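Local coordinates for uncharacterized protein (Legionella pneumophila subsp. pneumophila str. Philadelphia 1, PDB 4RXV), which is of unknown function, its N-terminal part here being a RavJ peptidase domain of clan CA, probably with a cysteine-peptidase-like fold, at residues Q8-L13 with L185-E190; K79-R84 with A106-G111; D115-R120 with T216-L221; H139-L144 with T167-P172. One frame throughout, in Å; residues are numbered along the deposited sequence. Where two conformers were deposited one is given.

Contact 1: Q8-L13 with L185-E190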
loop_
_atom_site.group_PDB
_atom_site.type_symbol
_atom_site.label_atom_id
_atom_site.label_comp_id
_atom_site.label_asym_id
_atom_site.label_seq_id
_atom_site.Cartn_x
_atom_site.Cartn_y
_atom_site.Cartn_z
ATOM N N GLN A 8 12.097 2.379 11.535
ATOM C CA GLN A 8 12.463 3.354 10.501
ATOM C C GLN A 8 11.676 3.132 9.212
ATOM O O GLN A 8 11.384 4.084 8.517
ATOM C CB GLN A 8 13.967 3.358 10.213
ATOM C CG GLN A 8 14.789 4.257 11.153
ATOM C CD GLN A 8 14.637 3.877 12.596
ATOM O OE1 GLN A 8 15.058 2.791 13.014
ATOM N NE2 GLN A 8 14.041 4.765 13.380
ATOM N N ILE A 9 11.351 1.878 8.896
ATOM C CA ILE A 9 10.528 1.585 7.725
ATOM C C ILE A 9 9.132 2.166 7.962
ATOM O O ILE A 9 8.544 2.840 7.084
ATOM C CB ILE A 9 10.469 0.081 7.439
ATOM C CG1 ILE A 9 11.874 -0.457 7.161
ATOM C CG2 ILE A 9 9.529 -0.193 6.261
ATOM C CD1 ILE A 9 11.934 -1.955 6.999
ATOM N N GLN A 10 8.589 1.940 9.149
ATOM C CA GLN A 10 7.280 2.474 9.479
ATOM C C GLN A 10 7.276 3.996 9.429
ATOM O O GLN A 10 6.335 4.609 8.925
ATOM C CB GLN A 10 6.845 1.968 10.851
ATOM C CG GLN A 10 5.477 2.428 11.289
ATOM C CD GLN A 10 5.092 1.784 12.587
ATOM O OE1 GLN A 10 4.445 0.731 12.625
ATOM N NE2 GLN A 10 5.560 2.352 13.656
ATOM N N GLU A 11 8.333 4.619 9.935
ATOM C CA GLU A 11 8.431 6.072 9.887
ATOM C C GLU A 11 8.432 6.578 8.446
ATOM O O GLU A 11 7.757 7.550 8.138
ATOM C CB GLU A 11 9.661 6.561 10.640
ATOM C CG GLU A 11 9.504 6.489 12.152
ATOM C CD GLU A 11 8.287 7.280 12.672
ATOM O OE1 GLU A 11 8.030 8.396 12.136
ATOM O OE2 GLU A 11 7.572 6.783 13.600
ATOM N N ARG A 12 9.167 5.908 7.558
ATOM C CA ARG A 12 9.193 6.289 6.150
ATOM C C ARG A 12 7.772 6.211 5.554
ATOM O O ARG A 12 7.377 7.073 4.772
ATOM C CB ARG A 12 10.140 5.392 5.364
ATOM C CG ARG A 12 10.080 5.593 3.852
ATOM C CD ARG A 12 10.538 6.989 3.433
ATOM N NE ARG A 12 10.423 7.215 2.001
ATOM C CZ ARG A 12 9.363 7.739 1.414
ATOM N NH1 ARG A 12 8.287 8.057 2.111
ATOM N NH2 ARG A 12 9.380 7.925 0.116
ATOM N N LEU A 13 7.022 5.171 5.891
ATOM C CA LEU A 13 5.662 5.022 5.381
ATOM C C LEU A 13 4.724 6.059 6.005
ATOM O O LEU A 13 3.817 6.549 5.318
ATOM C CB LEU A 13 5.186 3.595 5.661
ATOM C CG LEU A 13 5.926 2.516 4.873
ATOM C CD1 LEU A 13 5.746 1.151 5.506
ATOM C CD2 LEU A 13 5.463 2.483 3.402
ATOM N N LEU A 185 1.392 -0.525 8.899
ATOM C CA LEU A 185 2.597 -0.064 8.198
ATOM C C LEU A 185 3.845 -0.748 8.771
ATOM O O LEU A 185 4.456 -0.268 9.737
ATOM C CB LEU A 185 2.726 1.455 8.245
ATOM C CG LEU A 185 1.565 2.236 7.604
ATOM C CD1 LEU A 185 1.777 3.728 7.714
ATOM C CD2 LEU A 185 1.338 1.827 6.132
ATOM N N ALA A 186 4.236 -1.852 8.127
ATOM C CA ALA A 186 5.431 -2.627 8.429
ATOM C C ALA A 186 5.322 -3.291 9.795
ATOM O O ALA A 186 6.121 -3.033 10.704
ATOM C CB ALA A 186 6.681 -1.788 8.290
ATOM N N ILE A 187 4.311 -4.150 9.927
ATOM C CA ILE A 187 4.019 -4.824 11.180
ATOM C C ILE A 187 3.817 -6.322 10.965
ATOM O O ILE A 187 3.465 -6.771 9.877
ATOM C CB ILE A 187 2.766 -4.198 11.918
ATOM C CG1 ILE A 187 1.369 -4.643 11.378
ATOM C CG2 ILE A 187 2.874 -2.683 11.992
ATOM C CD1 ILE A 187 1.051 -4.333 9.984
ATOM N N PRO A 188 4.059 -7.118 12.002
ATOM C CA PRO A 188 3.789 -8.552 11.896
ATOM C C PRO A 188 2.310 -8.870 11.837
ATOM O O PRO A 188 1.467 -8.072 12.258
ATOM C CB PRO A 188 4.424 -9.135 13.162
ATOM C CG PRO A 188 4.440 -7.993 14.115
ATOM C CD PRO A 188 4.580 -6.747 13.328
ATOM N N LYS A 189 1.976 -10.063 11.348
ATOM C CA LYS A 189 0.581 -10.434 11.167
ATOM C C LYS A 189 -0.252 -10.347 12.432
ATOM O O LYS A 189 -1.418 -10.008 12.359
ATOM C CB LYS A 189 0.464 -11.827 10.548
ATOM C CG LYS A 189 0.985 -12.961 11.398
ATOM C CD LYS A 189 0.791 -14.299 10.694
ATOM C CE LYS A 189 1.020 -15.477 11.628
ATOM N NZ LYS A 189 2.377 -15.451 12.233
ATOM N N GLU A 190 0.345 -10.586 13.591
ATOM C CA GLU A 190 -0.415 -10.509 14.834
ATOM C C GLU A 190 -0.962 -9.122 15.130
ATOM O O GLU A 190 -1.941 -9.000 15.882
ATOM C CB GLU A 190 0.446 -10.973 16.001
ATOM C CG GLU A 190 0.753 -12.445 15.973
ATOM C CD GLU A 190 1.892 -12.826 15.037
ATOM O OE1 GLU A 190 2.680 -11.952 14.585
ATOM O OE2 GLU A 190 2.005 -14.041 14.772
#

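Contact 2: K79-R84 with A106-G111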
loop_
_atom_site.group_PDB
_atom_site.type_symbol
_atom_site.label_atom_id
_atom_site.label_comp_id
_atom_site.label_asym_id
_atom_site.label_seq_id
_atom_site.Cartn_x
_atom_site.Cartn_y
_atom_site.Cartn_z
ATOM N N LYS A 79 6.927 4.352 -9.979
ATOM C CA LYS A 79 6.156 5.323 -10.743
ATOM C C LYS A 79 4.752 5.499 -10.191
ATOM O O LYS A 79 4.228 6.602 -10.205
ATOM C CB LYS A 79 6.108 4.929 -12.213
ATOM C CG LYS A 79 7.330 5.368 -12.997
ATOM C CD LYS A 79 7.145 5.138 -14.483
ATOM C CE LYS A 79 7.290 3.667 -14.806
ATOM N NZ LYS A 79 6.665 3.317 -16.093
ATOM N N PHE A 80 4.148 4.412 -9.735
ATOM C CA PHE A 80 2.801 4.467 -9.161
ATOM C C PHE A 80 2.789 5.447 -7.973
ATOM O O PHE A 80 1.934 6.331 -7.893
ATOM C CB PHE A 80 2.348 3.068 -8.739
ATOM C CG PHE A 80 0.921 2.991 -8.253
ATOM C CD1 PHE A 80 0.583 3.350 -6.972
ATOM C CD2 PHE A 80 -0.077 2.496 -9.082
ATOM C CE1 PHE A 80 -0.720 3.267 -6.525
ATOM C CE2 PHE A 80 -1.388 2.394 -8.643
ATOM C CZ PHE A 80 -1.710 2.782 -7.361
ATOM N N ALA A 81 3.749 5.306 -7.074
ATOM C CA ALA A 81 3.843 6.204 -5.928
ATOM C C ALA A 81 4.085 7.647 -6.374
ATOM O O ALA A 81 3.472 8.587 -5.849
ATOM C CB ALA A 81 4.940 5.758 -5.011
ATOM N N GLN A 82 4.981 7.834 -7.337
ATOM C CA GLN A 82 5.282 9.159 -7.822
ATOM C C GLN A 82 4.036 9.838 -8.399
ATOM O O GLN A 82 3.758 11.011 -8.120
ATOM C CB GLN A 82 6.363 9.064 -8.883
ATOM C CG GLN A 82 6.999 10.357 -9.250
ATOM C CD GLN A 82 8.356 10.109 -9.828
ATOM O OE1 GLN A 82 9.375 10.537 -9.278
ATOM N NE2 GLN A 82 8.391 9.360 -10.915
ATOM N N GLN A 83 3.304 9.117 -9.229
ATOM C CA GLN A 83 2.147 9.683 -9.905
ATOM C C GLN A 83 1.031 10.013 -8.933
ATOM O O GLN A 83 0.379 11.049 -9.069
ATOM C CB GLN A 83 1.632 8.705 -10.936
ATOM C CG GLN A 83 2.529 8.578 -12.138
ATOM C CD GLN A 83 2.799 9.922 -12.806
ATOM O OE1 GLN A 83 3.955 10.329 -12.977
ATOM N NE2 GLN A 83 1.731 10.627 -13.170
ATOM N N ARG A 84 0.821 9.163 -7.935
ATOM C CA ARG A 84 -0.248 9.418 -6.981
ATOM C C ARG A 84 0.082 10.550 -6.032
ATOM O O ARG A 84 -0.824 11.093 -5.422
ATOM C CB ARG A 84 -0.545 8.167 -6.149
ATOM C CG ARG A 84 -0.966 6.910 -6.873
ATOM C CD ARG A 84 -2.200 7.116 -7.643
ATOM N NE ARG A 84 -2.615 5.989 -8.507
ATOM C CZ ARG A 84 -1.976 5.588 -9.605
ATOM N NH1 ARG A 84 -0.795 6.102 -9.935
ATOM N NH2 ARG A 84 -2.510 4.636 -10.365
ATOM N N ALA A 106 -1.875 -0.607 -2.237
ATOM C CA ALA A 106 -0.655 -1.265 -1.803
ATOM C C ALA A 106 0.512 -1.008 -2.760
ATOM O O ALA A 106 1.660 -1.050 -2.333
ATOM C CB ALA A 106 -0.881 -2.740 -1.627
ATOM N N TYR A 107 0.239 -0.751 -4.034
ATOM C CA TYR A 107 1.277 -0.531 -5.016
ATOM C C TYR A 107 2.088 0.715 -4.655
ATOM O O TYR A 107 3.272 0.773 -4.955
ATOM C CB TYR A 107 0.673 -0.374 -6.397
ATOM C CG TYR A 107 -0.146 -1.544 -6.920
ATOM C CD1 TYR A 107 -0.201 -2.779 -6.298
ATOM C CD2 TYR A 107 -0.918 -1.368 -8.057
ATOM C CE1 TYR A 107 -0.974 -3.807 -6.804
ATOM C CE2 TYR A 107 -1.686 -2.390 -8.564
ATOM C CZ TYR A 107 -1.716 -3.597 -7.919
ATOM O OH TYR A 107 -2.474 -4.638 -8.411
ATOM N N HIS A 108 1.438 1.708 -4.043
ATOM C CA HIS A 108 2.135 2.926 -3.634
ATOM C C HIS A 108 3.242 2.571 -2.656
ATOM O O HIS A 108 4.388 2.981 -2.812
ATOM C CB HIS A 108 1.125 3.868 -3.001
ATOM C CG HIS A 108 1.645 5.233 -2.706
ATOM N ND1 HIS A 108 2.614 5.486 -1.759
ATOM C CD2 HIS A 108 1.282 6.423 -3.232
ATOM C CE1 HIS A 108 2.835 6.784 -1.742
ATOM N NE2 HIS A 108 2.037 7.374 -2.618
ATOM N N SER A 109 2.895 1.831 -1.617
ATOM C CA SER A 109 3.888 1.428 -0.610
ATOM C C SER A 109 4.949 0.508 -1.177
ATOM O O SER A 109 6.113 0.620 -0.770
ATOM C CB SER A 109 3.225 0.761 0.591
ATOM O OG SER A 109 2.351 1.633 1.259
ATOM N N ALA A 110 4.603 -0.380 -2.103
ATOM C CA ALA A 110 5.624 -1.180 -2.765
ATOM C C ALA A 110 6.662 -0.269 -3.420
ATOM O O ALA A 110 7.865 -0.525 -3.308
ATOM C CB ALA A 110 5.008 -2.127 -3.769
ATOM N N GLY A 111 6.219 0.807 -4.076
ATOM C CA GLY A 111 7.148 1.757 -4.669
ATOM C C GLY A 111 8.018 2.453 -3.652
ATOM O O GLY A 111 9.234 2.553 -3.840
#

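Contact 3: D115-R120 with T216-L221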
loop_
_atom_site.group_PDB
_atom_site.type_symbol
_atom_site.label_atom_id
_atom_site.label_comp_id
_atom_site.label_asym_id
_atom_site.label_seq_id
_atom_site.Cartn_x
_atom_site.Cartn_y
_atom_site.Cartn_z
ATOM N N ASP A 115 12.123 1.823 -3.475
ATOM C CA ASP A 115 12.949 2.990 -3.735
ATOM C C ASP A 115 13.986 3.217 -2.648
ATOM O O ASP A 115 14.797 4.105 -2.792
ATOM C CB ASP A 115 12.064 4.230 -3.848
ATOM C CG ASP A 115 12.804 5.414 -4.399
ATOM O OD1 ASP A 115 13.362 5.291 -5.502
ATOM O OD2 ASP A 115 12.830 6.461 -3.718
ATOM N N ASP A 116 13.944 2.440 -1.571
ATOM C CA ASP A 116 14.831 2.634 -0.425
ATOM C C ASP A 116 16.033 1.689 -0.480
ATOM O O ASP A 116 15.887 0.479 -0.468
ATOM C CB ASP A 116 14.041 2.396 0.861
ATOM C CG ASP A 116 14.818 2.753 2.106
ATOM O OD1 ASP A 116 15.853 2.108 2.363
ATOM O OD2 ASP A 116 14.384 3.668 2.845
ATOM N N PRO A 117 17.252 2.241 -0.491
ATOM C CA PRO A 117 18.420 1.363 -0.648
ATOM C C PRO A 117 18.702 0.451 0.542
ATOM O O PRO A 117 19.217 -0.645 0.368
ATOM C CB PRO A 117 19.578 2.352 -0.846
ATOM C CG PRO A 117 19.103 3.605 -0.223
ATOM C CD PRO A 117 17.630 3.661 -0.432
ATOM N N GLN A 118 18.328 0.875 1.739
ATOM C CA GLN A 118 18.584 0.050 2.917
ATOM C C GLN A 118 17.542 -1.063 3.040
ATOM O O GLN A 118 17.797 -2.111 3.610
ATOM C CB GLN A 118 18.615 0.906 4.175
ATOM C CG GLN A 118 19.756 1.903 4.185
ATOM C CD GLN A 118 19.712 2.816 5.391
ATOM O OE1 GLN A 118 18.684 2.933 6.058
ATOM N NE2 GLN A 118 20.830 3.463 5.680
ATOM N N ILE A 119 16.359 -0.840 2.479
ATOM C CA ILE A 119 15.384 -1.919 2.364
ATOM C C ILE A 119 15.897 -2.966 1.367
ATOM O O ILE A 119 15.766 -4.154 1.610
ATOM C CB ILE A 119 14.015 -1.407 1.979
ATOM C CG1 ILE A 119 13.520 -0.491 3.097
ATOM C CG2 ILE A 119 13.056 -2.598 1.690
ATOM C CD1 ILE A 119 12.253 -0.949 3.749
ATOM N N ARG A 120 16.485 -2.513 0.267
ATOM C CA ARG A 120 16.973 -3.434 -0.779
ATOM C C ARG A 120 17.880 -4.527 -0.229
ATOM O O ARG A 120 17.894 -5.646 -0.727
ATOM C CB ARG A 120 17.816 -2.712 -1.845
ATOM C CG ARG A 120 17.100 -1.830 -2.796
ATOM C CD ARG A 120 16.391 -2.595 -3.918
ATOM N NE ARG A 120 15.688 -1.615 -4.727
ATOM C CZ ARG A 120 16.071 -1.180 -5.914
ATOM N NH1 ARG A 120 17.125 -1.676 -6.534
ATOM N NH2 ARG A 120 15.360 -0.250 -6.497
ATOM N N THR A 216 17.167 -0.853 -11.182
ATOM C CA THR A 216 16.180 0.132 -10.771
ATOM C C THR A 216 16.819 1.020 -9.708
ATOM O O THR A 216 17.157 0.577 -8.622
ATOM C CB THR A 216 14.912 -0.556 -10.231
ATOM O OG1 THR A 216 14.361 -1.405 -11.244
ATOM C CG2 THR A 216 13.862 0.473 -9.838
ATOM N N ARG A 217 16.951 2.290 -10.044
ATOM C CA ARG A 217 17.520 3.300 -9.174
ATOM C C ARG A 217 16.751 3.444 -7.866
ATOM O O ARG A 217 15.528 3.334 -7.837
ATOM C CB ARG A 217 17.437 4.638 -9.917
ATOM C CG ARG A 217 18.487 5.661 -9.564
ATOM C CD ARG A 217 18.616 6.720 -10.677
ATOM N NE ARG A 217 19.944 7.332 -10.730
ATOM C CZ ARG A 217 20.957 6.901 -11.483
ATOM N NH1 ARG A 217 20.832 5.820 -12.246
ATOM N NH2 ARG A 217 22.127 7.526 -11.438
ATOM N N THR A 218 17.465 3.702 -6.782
ATOM C CA THR A 218 16.839 4.073 -5.527
ATOM C C THR A 218 16.873 5.594 -5.336
ATOM O O THR A 218 17.598 6.303 -6.036
ATOM C CB THR A 218 17.520 3.378 -4.340
ATOM O OG1 THR A 218 18.916 3.724 -4.290
ATOM C CG2 THR A 218 17.362 1.869 -4.438
ATOM N N GLY A 219 16.107 6.111 -4.384
ATOM C CA GLY A 219 16.099 7.548 -4.133
ATOM C C GLY A 219 15.386 8.364 -5.204
ATOM O O GLY A 219 15.598 9.572 -5.319
ATOM N N GLN A 220 14.552 7.705 -6.004
ATOM C CA GLN A 220 13.760 8.404 -7.002
ATOM C C GLN A 220 12.631 9.223 -6.399
ATOM O O GLN A 220 12.179 10.201 -7.008
ATOM C CB GLN A 220 13.163 7.427 -7.996
ATOM C CG GLN A 220 14.188 6.638 -8.726
ATOM C CD GLN A 220 13.567 5.792 -9.797
ATOM O OE1 GLN A 220 12.873 6.294 -10.675
ATOM N NE2 GLN A 220 13.774 4.500 -9.712
ATOM N N LEU A 221 12.140 8.817 -5.230
ATOM C CA LEU A 221 10.949 9.441 -4.663
ATOM C C LEU A 221 11.304 10.493 -3.618
ATOM O O LEU A 221 12.272 10.374 -2.860
ATOM C CB LEU A 221 10.051 8.407 -3.991
ATOM C CG LEU A 221 9.567 7.258 -4.864
ATOM C CD1 LEU A 221 8.803 6.236 -4.071
ATOM C CD2 LEU A 221 8.719 7.769 -6.028
#

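Contact 4: H139-L144 with T167-P172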
loop_
_atom_site.group_PDB
_atom_site.type_symbol
_atom_site.label_atom_id
_atom_site.label_comp_id
_atom_site.label_asym_id
_atom_site.label_seq_id
_atom_site.Cartn_x
_atom_site.Cartn_y
_atom_site.Cartn_z
ATOM N N HIS A 139 -8.362 -7.368 -2.083
ATOM C CA HIS A 139 -7.474 -6.405 -1.428
ATOM C C HIS A 139 -6.018 -6.787 -1.620
ATOM O O HIS A 139 -5.588 -7.827 -1.144
ATOM C CB HIS A 139 -7.804 -6.440 0.046
ATOM C CG HIS A 139 -6.995 -5.510 0.885
ATOM N ND1 HIS A 139 -6.639 -4.245 0.475
ATOM C CD2 HIS A 139 -6.498 -5.657 2.131
ATOM C CE1 HIS A 139 -5.939 -3.655 1.432
ATOM N NE2 HIS A 139 -5.856 -4.486 2.450
ATOM N N ASN A 140 -5.246 -5.936 -2.273
ATOM C CA ASN A 140 -3.819 -6.207 -2.402
ATOM C C ASN A 140 -3.069 -5.640 -1.207
ATOM O O ASN A 140 -3.466 -4.622 -0.623
ATOM C CB ASN A 140 -3.277 -5.706 -3.722
ATOM C CG ASN A 140 -3.944 -6.407 -4.899
ATOM O OD1 ASN A 140 -4.204 -7.601 -4.846
ATOM N ND2 ASN A 140 -4.238 -5.672 -5.935
ATOM N N ILE A 141 -2.012 -6.332 -0.833
ATOM C CA ILE A 141 -1.182 -6.001 0.320
ATOM C C ILE A 141 0.270 -6.125 -0.086
ATOM O O ILE A 141 0.629 -7.006 -0.865
ATOM C CB ILE A 141 -1.483 -6.987 1.507
ATOM C CG1 ILE A 141 -2.937 -6.801 1.969
ATOM C CG2 ILE A 141 -0.508 -6.793 2.636
ATOM C CD1 ILE A 141 -3.377 -7.845 2.996
ATOM N N THR A 142 1.126 -5.271 0.452
ATOM C CA THR A 142 2.567 -5.334 0.229
ATOM C C THR A 142 3.226 -6.040 1.388
ATOM O O THR A 142 2.854 -5.826 2.549
ATOM C CB THR A 142 3.101 -3.943 -0.071
ATOM O OG1 THR A 142 2.575 -3.576 -1.347
ATOM C CG2 THR A 142 4.616 -3.862 -0.115
ATOM N N LEU A 143 4.216 -6.877 1.080
ATOM C CA LEU A 143 5.003 -7.582 2.085
ATOM C C LEU A 143 6.475 -7.230 1.970
ATOM O O LEU A 143 7.008 -7.057 0.877
ATOM C CB LEU A 143 4.902 -9.103 1.954
ATOM C CG LEU A 143 3.502 -9.707 1.954
ATOM C CD1 LEU A 143 3.617 -11.226 1.719
ATOM C CD2 LEU A 143 2.768 -9.395 3.230
ATOM N N LEU A 144 7.110 -7.169 3.128
ATOM C CA LEU A 144 8.565 -7.210 3.258
ATOM C C LEU A 144 8.951 -8.574 3.791
ATOM O O LEU A 144 8.526 -8.945 4.879
ATOM C CB LEU A 144 9.045 -6.121 4.216
ATOM C CG LEU A 144 8.849 -4.692 3.704
ATOM C CD1 LEU A 144 8.836 -3.698 4.858
ATOM C CD2 LEU A 144 9.921 -4.324 2.723
ATOM N N THR A 167 8.307 -11.741 8.262
ATOM C CA THR A 167 7.571 -10.988 7.251
ATOM C C THR A 167 6.834 -9.820 7.897
ATOM O O THR A 167 6.240 -9.952 8.958
ATOM C CB THR A 167 6.592 -11.880 6.505
ATOM O OG1 THR A 167 7.323 -12.923 5.864
ATOM C CG2 THR A 167 5.830 -11.093 5.451
ATOM N N LEU A 168 6.902 -8.664 7.247
ATOM C CA LEU A 168 6.151 -7.482 7.652
ATOM C C LEU A 168 5.105 -7.109 6.602
ATOM O O LEU A 168 5.345 -7.182 5.403
ATOM C CB LEU A 168 7.074 -6.294 7.859
ATOM C CG LEU A 168 8.142 -6.492 8.930
ATOM C CD1 LEU A 168 9.165 -5.370 8.882
ATOM C CD2 LEU A 168 7.521 -6.556 10.325
ATOM N N ILE A 169 3.929 -6.745 7.084
ATOM C CA ILE A 169 2.800 -6.377 6.250
ATOM C C ILE A 169 2.758 -4.858 6.091
ATOM O O ILE A 169 2.993 -4.118 7.068
ATOM C CB ILE A 169 1.498 -6.915 6.899
ATOM C CG1 ILE A 169 1.478 -8.447 6.785
ATOM C CG2 ILE A 169 0.239 -6.313 6.308
ATOM C CD1 ILE A 169 0.684 -9.106 7.876
ATOM N N VAL A 170 2.379 -4.395 4.909
ATOM C CA VAL A 170 2.280 -2.979 4.592
ATOM C C VAL A 170 0.960 -2.774 3.819
ATOM O O VAL A 170 0.813 -3.223 2.684
ATOM C CB VAL A 170 3.499 -2.473 3.805
ATOM C CG1 VAL A 170 3.359 -0.981 3.586
ATOM C CG2 VAL A 170 4.797 -2.818 4.546
ATOM N N ASP A 171 0.035 -2.056 4.445
ATOM C CA ASP A 171 -1.319 -1.914 3.947
ATOM C C ASP A 171 -1.761 -0.452 4.072
ATOM O O ASP A 171 -2.432 -0.073 5.048
ATOM C CB ASP A 171 -2.248 -2.849 4.715
ATOM C CG ASP A 171 -3.643 -2.925 4.117
ATOM O OD1 ASP A 171 -4.010 -2.086 3.248
ATOM O OD2 ASP A 171 -4.386 -3.849 4.528
ATOM N N PRO A 172 -1.404 0.389 3.097
ATOM C CA PRO A 172 -1.801 1.795 3.179
ATOM C C PRO A 172 -3.318 2.009 3.148
ATOM O O PRO A 172 -3.818 2.946 3.768
ATOM C CB PRO A 172 -1.132 2.424 1.959
ATOM C CG PRO A 172 -0.878 1.278 1.018
ATOM C CD PRO A 172 -0.551 0.121 1.922
#

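Contact 1: Q8-L13 with L185-E190
This is a buried, mainly apolar contact in which one side of helix 6-14 lies against L185 and A186, in the loop between helix 172-176 and strand 202-206. The nearest CA atoms are those of Q10 and L185, 5.5 Å apart, so the helix comes close to the loop backbone at this point. I9 contributes one methyl: its CG2 stands anti to the backbone N (CG1 at chi1 -61°) and meets A186 CB at 3.8 Å. One turn on, L13 CD1 reaches the same methyl at 4.2 Å, so A186 CB is touched by two helix residues spaced four apart. L13 and L185 cross at an angle, with L13 CB 4.0 Å from L185 CD1. Beside them the aliphatic part of Q10 lies along the loop backbone. Its chain is extended, and the CG carbon, swung opposite to the backbone N at chi1 -178°, passes 3.3 Å from L185 O. The helix has a second neighbour in helix 105-114, where L13 touches S109 and V112, while L13 also meets V170 of strand 168-170. The phi of A186 is positive, 67°, and the backbone changes direction at that residue; A186 and I187 both face I169 of the strand alongside, with I187 backbone-bonded to it. That pairing of two residues against one, with a positive phi at the first, is a G1 beta bulge.

Contact 2: K79-R84 with A106-G111
Helices 79-84 and 106-111 cross at -112°, their segment axes approaching to 7.5 Å, and the closest CA pair, A81 and H108, is separated by 4.4 Å. Such proximity is possible because small residues sit at the crossing: A81 on one helix, and on the other G111, where a CB would come tight against A81 CB. That methyl sits over the centre of the H108 imidazole, 3.9 Å from the ring centroid and 3° off its normal. R84 CB comes to the edge of the same ring, in its plane, while the ring nitrogens are held elsewhere, ND1 by Y18 OH and NE2 by N85 OD1. Helix 105-114 lies between helix 74-84 and the antiparallel sheet: A110 and the Y107 ring touch strands 123-133 and 136-146, an arrangement consistent with a papain-like clan CA fold. A chi1 of -175° projects the F80 ring toward Y107, whose CB stands 3.7 Å from the F80 ring centroid. The Y107 ring then turns its edge to that face in a T-shaped pair, centroids 5.5 Å apart. On the opposite F80 face lies the R84 guanidinium, displaced toward the rim; Y107 OH bonds to L69 O.

Contact 3: D115-R120 with T216-L221
D115 and R120 hold the loop 216-221 from two points, almost entirely through its backbone. A chi1 of -168° swings the D115 carboxylate away from its own amide and over to the loop, and each oxygen takes one amide: OD1 accepts from Q220 N at 2.7 Å with its syn lone pair, whereas L221 N approaches OD2 at 2.9 Å from above the carboxylate plane, 44° out of it. The D115 backbone joins in, its O receiving G219 N at 2.9 Å. L221 CD1 packs on D115 CB at 3.8 Å. R120, bent at chi2 (-78°), brings its guanidinium end-on to a single carbonyl: NH1 and NH2 both donate to T216 O, at 3.1 and 2.9 Å, near the guanidinium plane, and NH2 also bonds to L114 O. T218 CG2 sits over one face of that group, 3.5 Å above its plane and offset toward the rim. Within the loop, Q220 NE2 reaches back to R217 O in a nearly straight bond. D116 occupies the N-cap of helix 117-122, its OD1 accepting from I119 N. With two backbone N-H groups directed at its oxygens, the buried D115 carboxylate would probably stay ionised; the loop is held here chiefly through its backbone N-H and C=O groups.

Contact 4: H139-L144 with T167-P172
L143 lies side by side with I169 and points the same way, its CD2 3.9 Å from I169 CG1, and I141 CG2 extends this face by meeting I169 CG2 at 3.8 Å. The two chains run antiparallel: T142 with V170 and L144 with L168 are hydrogen-bonded pairs, flanking the non-hydrogen-bonded pair L143 with I169. On the other face, L144 CD1 touches V170 CG2 at 4.1 Å, and helix 6-14 packs over it through I9 and L13. Just past the end of strand 168-170, D171 meets H139 from the opposite direction. Both side chains extend away from their own backbone N, H139 at chi1 -180°, which brings the imidazole edge to the carboxylate: NE2 donates to D171 OD2 at 2.6 Å, nearly straight (167°), in the ring plane and on the syn side but 32° out of the carboxylate plane. D171 OD1 caps helix 172-176 through A174 N, and H139 ND1 bonds to C102 O, so each group has a second partner. C102, H139 and D171 follow one another in the Cys, His, Asp/Asn order of clan CA peptidases, which is consistent with a catalytic role but does not establish it.

Contact 4 is the hub, its centre about 6 Å from that of the chain. Contact 1, about 9 Å away between centres, packs L13 on one face of its sheet, L13 CD1 meeting V170 CG1 at 3.7 Å, and joins the edge strand where I187 O lies 2.8 Å from I169 N in a probable hydrogen bond. Contact 2, about 13 Å away, joins through A106 O to T142 OG1 at 2.9 Å. Contact 3 is the most peripheral, about 16 Å from the chain centre; L221 CD1 reaches G111 O of contact 2 at 3.7 Å. The His-carboxylate pair, a possible active-site feature going by the clan CA assignment, belongs to contact 4, and the helix of contact 2 touches the same strand, Y107 on N140.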